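Long-range contacts in Cif (Cell cycle inhibiting factor) (Escherichia coli, PDB 3EFY), which deamidates a glutamine side chain of host NEDD8, shutting down cullin-RING ubiquitin ligases and so blocking the host cell cycle: residues F27-E32 with S160-E165; K19-K24 with F164-D169. One frame throughout, in Å; residues are numbered along the deposited sequence.

Overall arrangement
Both contacts join the N-terminal helix 10-22, or the loop that follows it, to the edge of the antiparallel sheet, and their centres lie about 10 Å apart. Along the chain the order is 19-24, 27-32, then 160-169, so early residues of this C-terminal piece of Cif meet late ones. Interaction 2 holds the end of helix 10-22 against the close of strand 159-166, and interaction 1 sets the next loop along that strand; Phe164 serves in both. Helix 10-22 begins at Cys10, an active-site residue; interaction 2 joins the far end of that helix to the sheet, and interaction 1 the loop that follows. Both also touch the second subunit.

Interaction 1. Residues F27-E32 with S160-E165; sequences FSYCFE and SFQLFE
The amide of Gln162 reaches across from its strand and ties residues 27-32 down at two points. Its OE1 takes a short bond from the hydroxyl of Tyr29, 2.6 Å from OH to OE1, with the donor tilted well out of the carbonyl plane. Its NE2 gives a hydrogen to the main-chain carbonyl of Phe31, with 3.2 Å between NE2 and O. This second bond lies in the carbonyl plane of Phe31 and uses a lone pair of its oxygen, with an N-H...O angle of 153°. Using both ends of the amide in this way fixes its flip, and the chain of Gln162, extended beyond CG, delivers the group to the loop. The side chain of Phe31 crosses that of Gln162 at about a right angle, yet its ring is only moderately inclined to the amide plane, with CD1 3.4 Å from NE2. Two residues further along the strand, Phe164 points to the same side of the sheet, as expected for alternate residues of a β-strand. In this domain of the Cif family, assigned to the papain-like peptidase clan, strand 159-166 is an outermost strand of the antiparallel sheet, hydrogen-bonded to strand 54-61, and the loop after helix 10-22 runs over one face of it. Tyr29 turns its edge to the face of Phe164 in an offset edge-to-face pair, centroids 5.8 Å apart and planes at 71°. With its CG anti to the backbone nitrogen (chi1 173°), Tyr29 places one ring where its edge meets Phe164 and its hydroxyl meets Gln162. Phe27 approaches Phe164 obliquely at another point, CZ to CE2 4.0 Å.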
ATOM      1  N   PHE A  27       2.847  -1.490 -11.740  1.00 26.56           N
ATOM      2  CA  PHE A  27       1.933  -2.557 -11.368  1.00 24.99           C
ATOM      3  C   PHE A  27       1.342  -2.277  -9.995  1.00 23.13           C
ATOM      4  O   PHE A  27       2.066  -2.110  -8.990  1.00 22.99           O
ATOM      5  CB  PHE A  27       2.576  -3.948 -11.327  1.00 25.17           C
ATOM      6  CG  PHE A  27       1.606  -5.007 -10.962  1.00 25.01           C
ATOM      7  CD1 PHE A  27       0.661  -5.445 -11.883  1.00 26.43           C
ATOM      8  CD2 PHE A  27       1.557  -5.530  -9.688  1.00 24.74           C
ATOM      9  CE1 PHE A  27      -0.278  -6.408 -11.545  1.00 27.05           C
ATOM     10  CE2 PHE A  27       0.618  -6.489  -9.347  1.00 25.73           C
ATOM     11  CZ  PHE A  27      -0.317  -6.932 -10.285  1.00 26.03           C
ATOM     12  N   SER A  28       0.017  -2.241  -9.963  1.00 21.77           N
ATOM     13  CA  SER A  28      -0.713  -2.172  -8.702  1.00 21.52           C
ATOM     14  C   SER A  28      -1.732  -3.315  -8.659  1.00 21.16           C
ATOM     15  O   SER A  28      -2.646  -3.401  -9.475  1.00 22.71           O
ATOM     16  CB  SER A  28      -1.441  -0.831  -8.512  1.00 22.69           C
ATOM     17  OG  SER A  28      -0.499   0.211  -8.434  1.00 24.87           O
ATOM     18  N   TYR A  29      -1.559  -4.186  -7.686  1.00 19.61           N
ATOM     19  CA  TYR A  29      -2.447  -5.307  -7.445  1.00 19.28           C
ATOM     20  C   TYR A  29      -3.866  -4.805  -7.134  1.00 19.44           C
ATOM     21  O   TYR A  29      -4.027  -3.872  -6.369  1.00 19.97           O
ATOM     22  CB  TYR A  29      -1.923  -6.114  -6.237  1.00 19.46           C
ATOM     23  CG  TYR A  29      -2.823  -7.224  -5.761  1.00 18.87           C
ATOM     24  CD1 TYR A  29      -2.807  -8.476  -6.378  1.00 17.33           C
ATOM     25  CD2 TYR A  29      -3.743  -7.012  -4.753  1.00 19.88           C
ATOM     26  CE1 TYR A  29      -3.650  -9.499  -5.942  1.00 17.40           C
ATOM     27  CE2 TYR A  29      -4.600  -8.017  -4.362  1.00 18.69           C
ATOM     28  CZ  TYR A  29      -4.551  -9.239  -4.958  1.00 19.70           C
ATOM     29  OH  TYR A  29      -5.385 -10.253  -4.554  1.00 20.71           O
ATOM     30  N   CYS A  30      -4.864  -5.449  -7.737  1.00 20.14           N
ATOM     31  CA  CYS A  30      -6.240  -5.135  -7.474  1.00 21.70           C
ATOM     32  C   CYS A  30      -7.034  -6.460  -7.463  1.00 21.36           C
ATOM     33  O   CYS A  30      -7.354  -7.021  -8.499  1.00 21.61           O
ATOM     34  CB  CYS A  30      -6.751  -4.163  -8.524  1.00 21.91           C
ATOM     35  SG  CYS A  30      -8.459  -3.674  -8.237  1.00 27.05           S
ATOM     36  N   PHE A  31      -7.350  -6.927  -6.260  1.00 21.44           N
ATOM     37  CA  PHE A  31      -7.984  -8.219  -6.050  1.00 21.19           C
ATOM     38  C   PHE A  31      -9.101  -8.550  -7.034  1.00 21.43           C
ATOM     39  O   PHE A  31      -9.128  -9.621  -7.619  1.00 21.14           O
ATOM     40  CB  PHE A  31      -8.516  -8.299  -4.612  1.00 21.66           C
ATOM     41  CG  PHE A  31      -9.378  -9.485  -4.365  1.00 23.51           C
ATOM     42  CD1 PHE A  31      -8.842 -10.777  -4.329  1.00 20.74           C
ATOM     43  CD2 PHE A  31     -10.733  -9.326  -4.200  1.00 26.01           C
ATOM     44  CE1 PHE A  31      -9.629 -11.858  -4.123  1.00 21.80           C
ATOM     45  CE2 PHE A  31     -11.541 -10.423  -3.973  1.00 25.39           C
ATOM     46  CZ  PHE A  31     -10.997 -11.699  -3.944  1.00 23.42           C
ATOM     47  N   GLU A  32     -10.037  -7.620  -7.208  1.00 23.11           N
ATOM     48  CA  GLU A  32     -11.188  -7.884  -8.038  1.00 24.39           C
ATOM     49  C   GLU A  32     -10.888  -8.150  -9.494  1.00 24.09           C
ATOM     50  O   GLU A  32     -11.683  -8.836 -10.176  1.00 24.74           O
ATOM     51  CB  GLU A  32     -12.208  -6.758  -7.909  1.00 26.07           C
ATOM     52  CG  GLU A  32     -12.854  -6.705  -6.542  1.00 31.82           C
ATOM     53  CD  GLU A  32     -13.774  -7.885  -6.217  1.00 41.38           C
ATOM     54  OE1 GLU A  32     -14.176  -8.658  -7.125  1.00 44.82           O
ATOM     55  OE2 GLU A  32     -14.133  -8.012  -5.008  1.00 49.31           O
ATOM     56  N   SER A 160     -10.721 -20.596  -4.354  1.00 21.42           N
ATOM     57  CA  SER A 160     -10.254 -19.741  -5.466  1.00 21.32           C
ATOM     58  C   SER A 160      -8.877 -19.213  -5.057  1.00 21.46           C
ATOM     59  O   SER A 160      -8.713 -18.748  -3.929  1.00 20.92           O
ATOM     60  CB  SER A 160     -11.183 -18.549  -5.616  1.00 21.18           C
ATOM     61  OG  SER A 160     -10.798 -17.666  -6.650  1.00 24.91           O
ATOM     62  N   PHE A 161      -7.915 -19.264  -5.970  1.00 19.21           N
ATOM     63  CA  PHE A 161      -6.558 -18.860  -5.692  1.00 18.68           C
ATOM     64  C   PHE A 161      -6.108 -17.777  -6.651  1.00 18.43           C
ATOM     65  O   PHE A 161      -6.593 -17.673  -7.782  1.00 18.99           O
ATOM     66  CB  PHE A 161      -5.611 -20.025  -5.865  1.00 18.92           C
ATOM     67  CG  PHE A 161      -5.907 -21.190  -4.957  1.00 18.48           C
ATOM     68  CD1 PHE A 161      -5.417 -21.186  -3.655  1.00 20.03           C
ATOM     69  CD2 PHE A 161      -6.643 -22.276  -5.408  1.00 18.91           C
ATOM     70  CE1 PHE A 161      -5.676 -22.274  -2.806  1.00 18.28           C
ATOM     71  CE2 PHE A 161      -6.874 -23.362  -4.591  1.00 19.77           C
ATOM     72  CZ  PHE A 161      -6.398 -23.348  -3.279  1.00 18.52           C
ATOM     73  N   GLN A 162      -5.147 -16.975  -6.199  1.00 17.54           N
ATOM     74  CA  GLN A 162      -4.369 -16.089  -7.095  1.00 18.70           C
ATOM     75  C   GLN A 162      -2.899 -16.351  -6.811  1.00 19.67           C
ATOM     76  O   GLN A 162      -2.489 -16.430  -5.634  1.00 19.48           O
ATOM     77  CB  GLN A 162      -4.677 -14.621  -6.870  1.00 18.69           C
ATOM     78  CG  GLN A 162      -6.163 -14.300  -7.102  1.00 18.51           C
ATOM     79  CD  GLN A 162      -6.507 -12.857  -6.843  1.00 21.19           C
ATOM     80  OE1 GLN A 162      -5.646 -12.049  -6.451  1.00 22.90           O
ATOM     81  NE2 GLN A 162      -7.773 -12.495  -7.097  1.00 23.04           N
ATOM     82  N   LEU A 163      -2.112 -16.543  -7.884  1.00 19.12           N
ATOM     83  CA  LEU A 163      -0.707 -16.928  -7.733  1.00 17.90           C
ATOM     84  C   LEU A 163       0.177 -15.953  -8.520  1.00 18.32           C
ATOM     85  O   LEU A 163      -0.036 -15.779  -9.745  1.00 19.01           O
ATOM     86  CB  LEU A 163      -0.500 -18.318  -8.253  1.00 18.92           C
ATOM     87  CG  LEU A 163       0.878 -18.932  -8.224  1.00 16.88           C
ATOM     88  CD1 LEU A 163       1.438 -18.993  -6.777  1.00 19.60           C
ATOM     89  CD2 LEU A 163       0.809 -20.337  -8.867  1.00 20.97           C
ATOM     90  N   PHE A 164       1.139 -15.359  -7.865  1.00 18.22           N
ATOM     91  CA  PHE A 164       2.042 -14.407  -8.484  1.00 19.16           C
ATOM     92  C   PHE A 164       3.500 -14.675  -8.116  1.00 19.85           C
ATOM     93  O   PHE A 164       3.813 -14.979  -6.957  1.00 20.31           O
ATOM     94  CB  PHE A 164       1.747 -12.975  -8.034  1.00 19.80           C
ATOM     95  CG  PHE A 164       0.445 -12.394  -8.511  1.00 18.78           C
ATOM     96  CD1 PHE A 164      -0.734 -12.679  -7.856  1.00 20.09           C
ATOM     97  CD2 PHE A 164       0.418 -11.474  -9.547  1.00 21.97           C
ATOM     98  CE1 PHE A 164      -1.936 -12.074  -8.244  1.00 20.60           C
ATOM     99  CE2 PHE A 164      -0.797 -10.866  -9.928  1.00 22.07           C
ATOM    100  CZ  PHE A 164      -1.968 -11.194  -9.252  1.00 22.46           C
ATOM    101  N   GLU A 165       4.436 -14.478  -9.065  1.00 19.49           N
ATOM    102  CA  GLU A 165       5.833 -14.384  -8.701  1.00 19.75           C
ATOM    103  C   GLU A 165       6.127 -13.073  -7.992  1.00 18.72           C
ATOM    104  O   GLU A 165       5.527 -12.046  -8.330  1.00 21.30           O
ATOM    105  CB  GLU A 165       6.689 -14.512  -9.983  1.00 20.23           C
ATOM    106  CG  GLU A 165       8.176 -14.542  -9.683  1.00 24.17           C
ATOM    107  CD  GLU A 165       9.086 -14.624 -10.917  1.00 29.97           C
ATOM    108  OE1 GLU A 165       8.561 -14.875 -12.052  1.00 30.14           O
ATOM    109  OE2 GLU A 165      10.330 -14.435 -10.689  1.00 28.02           O
TER

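Interaction 2. Residues K19-K24 with F164-D169; sequences KLFLDK and FEYDTD
Phe21 drives the edge of its ring into the face of Tyr166, a T-shaped pair with centroids 4.7 Å apart and planes at 74°. Its CD1 stands over the centre of the tyrosine ring, and the two side chains run alongside each other in the same direction. Tyr166 has CG between its backbone nitrogen and carbonyl carbon (chi1 74°), which sets the ring beside Phe21. Next to this pair, the two methyls of Leu22 divide their work. CD1 sits over one face of Phe164 in a CH-pi contact, 3.7 Å from the ring centroid, whereas CD2 lies against Glu165 O at 3.5 Å and packs near Tyr166 CB. Toward the exposed residues Lys24 and Asp167 the fit is looser. There a water bridges the main chains, donating to Phe21 O at 2.7 Å and accepting from Asp167 N, and Lys24 NZ remains 6.4 Å from Asp167 OD2, too far for a salt bridge. The contact thus closes the last turn of helix 10-22 onto the junction between strand 159-166 and helix 168-184, with Val56 of strand 54-61 touching Phe21, Leu22 and Tyr166, and Asp71 of strand 66-72 hydrogen-bonded to the tyrosine hydroxyl.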
ATOM      1  N   LYS A  19      -0.500  -6.570  -2.018  1.00 17.86           N
ATOM      2  CA  LYS A  19       0.043  -5.276  -2.479  1.00 19.22           C
ATOM      3  C   LYS A  19       1.494  -5.088  -1.977  1.00 19.77           C
ATOM      4  O   LYS A  19       2.376  -4.615  -2.724  1.00 20.08           O
ATOM      5  CB  LYS A  19      -0.820  -4.110  -2.016  1.00 19.93           C
ATOM      6  CG  LYS A  19      -2.209  -4.107  -2.650  1.00 22.32           C
ATOM      7  CD  LYS A  19      -3.001  -2.872  -2.205  1.00 27.36           C
ATOM      8  CE  LYS A  19      -4.433  -2.841  -2.817  1.00 31.46           C
ATOM      9  NZ  LYS A  19      -5.307  -1.789  -2.136  1.00 32.71           N
ATOM     10  N   LEU A  20       1.743  -5.468  -0.728  1.00 19.92           N
ATOM     11  CA  LEU A  20       3.100  -5.375  -0.180  1.00 20.85           C
ATOM     12  C   LEU A  20       4.089  -6.191  -0.969  1.00 20.88           C
ATOM     13  O   LEU A  20       5.228  -5.767  -1.202  1.00 22.07           O
ATOM     14  CB  LEU A  20       3.140  -5.812   1.310  1.00 21.51           C
ATOM     15  CG  LEU A  20       2.539  -4.754   2.246  1.00 27.84           C
ATOM     16  CD1 LEU A  20       2.432  -5.333   3.654  1.00 30.43           C
ATOM     17  CD2 LEU A  20       3.373  -3.454   2.296  1.00 32.13           C
ATOM     18  N   PHE A  21       3.698  -7.397  -1.363  1.00 19.03           N
ATOM     19  CA  PHE A  21       4.617  -8.244  -2.136  1.00 18.81           C
ATOM     20  C   PHE A  21       4.820  -7.792  -3.567  1.00 20.41           C
ATOM     21  O   PHE A  21       5.897  -7.991  -4.121  1.00 21.53           O
ATOM     22  CB  PHE A  21       4.164  -9.695  -2.150  1.00 18.56           C
ATOM     23  CG  PHE A  21       4.603 -10.465  -0.907  1.00 20.35           C
ATOM     24  CD1 PHE A  21       5.797 -11.160  -0.861  1.00 22.41           C
ATOM     25  CD2 PHE A  21       3.861 -10.427   0.258  1.00 21.44           C
ATOM     26  CE1 PHE A  21       6.209 -11.815   0.293  1.00 23.78           C
ATOM     27  CE2 PHE A  21       4.273 -11.076   1.381  1.00 23.09           C
ATOM     28  CZ  PHE A  21       5.447 -11.771   1.425  1.00 23.95           C
ATOM     29  N   LEU A  22       3.775  -7.262  -4.176  1.00 18.68           N
ATOM     30  CA  LEU A  22       3.682  -7.107  -5.638  1.00 18.79           C
ATOM     31  C   LEU A  22       3.726  -5.711  -6.210  1.00 20.49           C
ATOM     32  O   LEU A  22       4.142  -5.552  -7.378  1.00 21.40           O
ATOM     33  CB  LEU A  22       2.420  -7.789  -6.141  1.00 19.12           C
ATOM     34  CG  LEU A  22       2.291  -9.260  -5.776  1.00 18.30           C
ATOM     35  CD1 LEU A  22       0.913  -9.875  -6.184  1.00 20.11           C
ATOM     36  CD2 LEU A  22       3.430 -10.110  -6.391  1.00 20.62           C
ATOM     37  N   ASP A  23       3.323  -4.701  -5.451  1.00 19.80           N
ATOM     38  CA  ASP A  23       3.214  -3.368  -6.027  1.00 20.93           C
ATOM     39  C   ASP A  23       4.582  -2.787  -6.345  1.00 22.98           C
ATOM     40  O   ASP A  23       5.527  -2.898  -5.573  1.00 22.78           O
ATOM     41  CB  ASP A  23       2.453  -2.434  -5.127  1.00 21.80           C
ATOM     42  CG  ASP A  23       0.934  -2.679  -5.133  1.00 22.90           C
ATOM     43  OD1 ASP A  23       0.493  -3.630  -5.764  1.00 22.04           O
ATOM     44  OD2 ASP A  23       0.219  -1.910  -4.463  1.00 26.31           O
ATOM     45  N   LYS A  24       4.671  -2.190  -7.518  1.00 23.47           N
ATOM     46  CA  LYS A  24       5.899  -1.582  -7.980  1.00 25.64           C
ATOM     47  C   LYS A  24       5.573  -0.557  -9.029  1.00 27.13           C
ATOM     48  O   LYS A  24       4.430  -0.368  -9.361  1.00 27.06           O
ATOM     49  CB  LYS A  24       6.834  -2.671  -8.509  1.00 25.71           C
ATOM     50  CG  LYS A  24       6.345  -3.426  -9.626  1.00 27.78           C
ATOM     51  CD  LYS A  24       7.202  -4.644  -9.912  1.00 34.73           C
ATOM     52  CE  LYS A  24       6.879  -5.218 -11.285  1.00 38.07           C
ATOM     53  NZ  LYS A  24       5.505  -5.812 -11.526  1.00 39.15           N
ATOM     54  N   PHE A 164       1.139 -15.359  -7.865  1.00 18.22           N
ATOM     55  CA  PHE A 164       2.042 -14.407  -8.484  1.00 19.16           C
ATOM     56  C   PHE A 164       3.500 -14.675  -8.116  1.00 19.85           C
ATOM     57  O   PHE A 164       3.813 -14.979  -6.957  1.00 20.31           O
ATOM     58  CB  PHE A 164       1.747 -12.975  -8.034  1.00 19.80           C
ATOM     59  CG  PHE A 164       0.445 -12.394  -8.511  1.00 18.78           C
ATOM     60  CD1 PHE A 164      -0.734 -12.679  -7.856  1.00 20.09           C
ATOM     61  CD2 PHE A 164       0.418 -11.474  -9.547  1.00 21.97           C
ATOM     62  CE1 PHE A 164      -1.936 -12.074  -8.244  1.00 20.60           C
ATOM     63  CE2 PHE A 164      -0.797 -10.866  -9.928  1.00 22.07           C
ATOM     64  CZ  PHE A 164      -1.968 -11.194  -9.252  1.00 22.46           C
ATOM     65  N   GLU A 165       4.436 -14.478  -9.065  1.00 19.49           N
ATOM     66  CA  GLU A 165       5.833 -14.384  -8.701  1.00 19.75           C
ATOM     67  C   GLU A 165       6.127 -13.073  -7.992  1.00 18.72           C
ATOM     68  O   GLU A 165       5.527 -12.046  -8.330  1.00 21.30           O
ATOM     69  CB  GLU A 165       6.689 -14.512  -9.983  1.00 20.23           C
ATOM     70  CG  GLU A 165       8.176 -14.542  -9.683  1.00 24.17           C
ATOM     71  CD  GLU A 165       9.086 -14.624 -10.917  1.00 29.97           C
ATOM     72  OE1 GLU A 165       8.561 -14.875 -12.052  1.00 30.14           O
ATOM     73  OE2 GLU A 165      10.330 -14.435 -10.689  1.00 28.02           O
ATOM     74  N   TYR A 166       7.014 -13.075  -6.998  1.00 18.99           N
ATOM     75  CA  TYR A 166       7.465 -11.841  -6.409  1.00 19.57           C
ATOM     76  C   TYR A 166       8.983 -11.779  -6.324  1.00 21.57           C
ATOM     77  O   TYR A 166       9.635 -12.827  -6.381  1.00 21.31           O
ATOM     78  CB  TYR A 166       6.855 -11.640  -5.022  1.00 21.25           C
ATOM     79  CG  TYR A 166       7.402 -12.484  -3.883  1.00 19.38           C
ATOM     80  CD1 TYR A 166       8.506 -12.057  -3.117  1.00 20.46           C
ATOM     81  CD2 TYR A 166       6.819 -13.692  -3.548  1.00 19.44           C
ATOM     82  CE1 TYR A 166       8.967 -12.785  -2.082  1.00 20.10           C
ATOM     83  CE2 TYR A 166       7.280 -14.438  -2.497  1.00 18.75           C
ATOM     84  CZ  TYR A 166       8.360 -13.989  -1.742  1.00 18.62           C
ATOM     85  OH  TYR A 166       8.854 -14.701  -0.653  1.00 19.73           O
ATOM     86  N   ASP A 167       9.474 -10.556  -6.175  1.00 23.96           N
ATOM     87  CA  ASP A 167      10.903 -10.251  -5.989  1.00 25.90           C
ATOM     88  C   ASP A 167      11.118  -9.816  -4.565  1.00 27.19           C
ATOM     89  O   ASP A 167      10.431  -8.915  -4.085  1.00 25.61           O
ATOM     90  CB  ASP A 167      11.282  -9.122  -6.910  1.00 28.04           C
ATOM     91  CG  ASP A 167      11.166  -9.493  -8.342  1.00 35.09           C
ATOM     92  OD1 ASP A 167      11.599 -10.610  -8.701  1.00 45.17           O
ATOM     93  OD2 ASP A 167      10.669  -8.653  -9.121  1.00 46.95           O
ATOM     94  N   THR A 168      12.083 -10.434  -3.906  1.00 28.32           N
ATOM     95  CA  THR A 168      12.358 -10.116  -2.516  1.00 30.65           C
ATOM     96  C   THR A 168      12.729  -8.638  -2.318  1.00 31.09           C
ATOM     97  O   THR A 168      12.376  -8.059  -1.310  1.00 30.56           O
ATOM     98  CB  THR A 168      13.411 -11.057  -1.983  1.00 32.66           C
ATOM     99  OG1 THR A 168      13.639 -10.770  -0.600  1.00 41.94           O
ATOM    100  CG2 THR A 168      14.662 -10.900  -2.810  1.00 31.80           C
ATOM    101  N   ASP A 169      13.350  -8.006  -3.321  1.00 31.24           N
ATOM    102  CA  ASP A 169      13.670  -6.576  -3.237  1.00 32.19           C
ATOM    103  C   ASP A 169      12.416  -5.703  -3.149  1.00 30.52           C
ATOM    104  O   ASP A 169      12.417  -4.649  -2.514  1.00 30.53           O
ATOM    105  CB  ASP A 169      14.463  -6.131  -4.473  1.00 34.24           C
ATOM    106  CG  ASP A 169      15.880  -6.578  -4.463  1.00 39.09           C
ATOM    107  OD1 ASP A 169      16.411  -7.036  -3.416  1.00 44.43           O
ATOM    108  OD2 ASP A 169      16.485  -6.456  -5.553  1.00 46.56           O
TER
HETATM  109  O   HOH W   1       7.440  -8.424  -6.353  1.00 21.40           O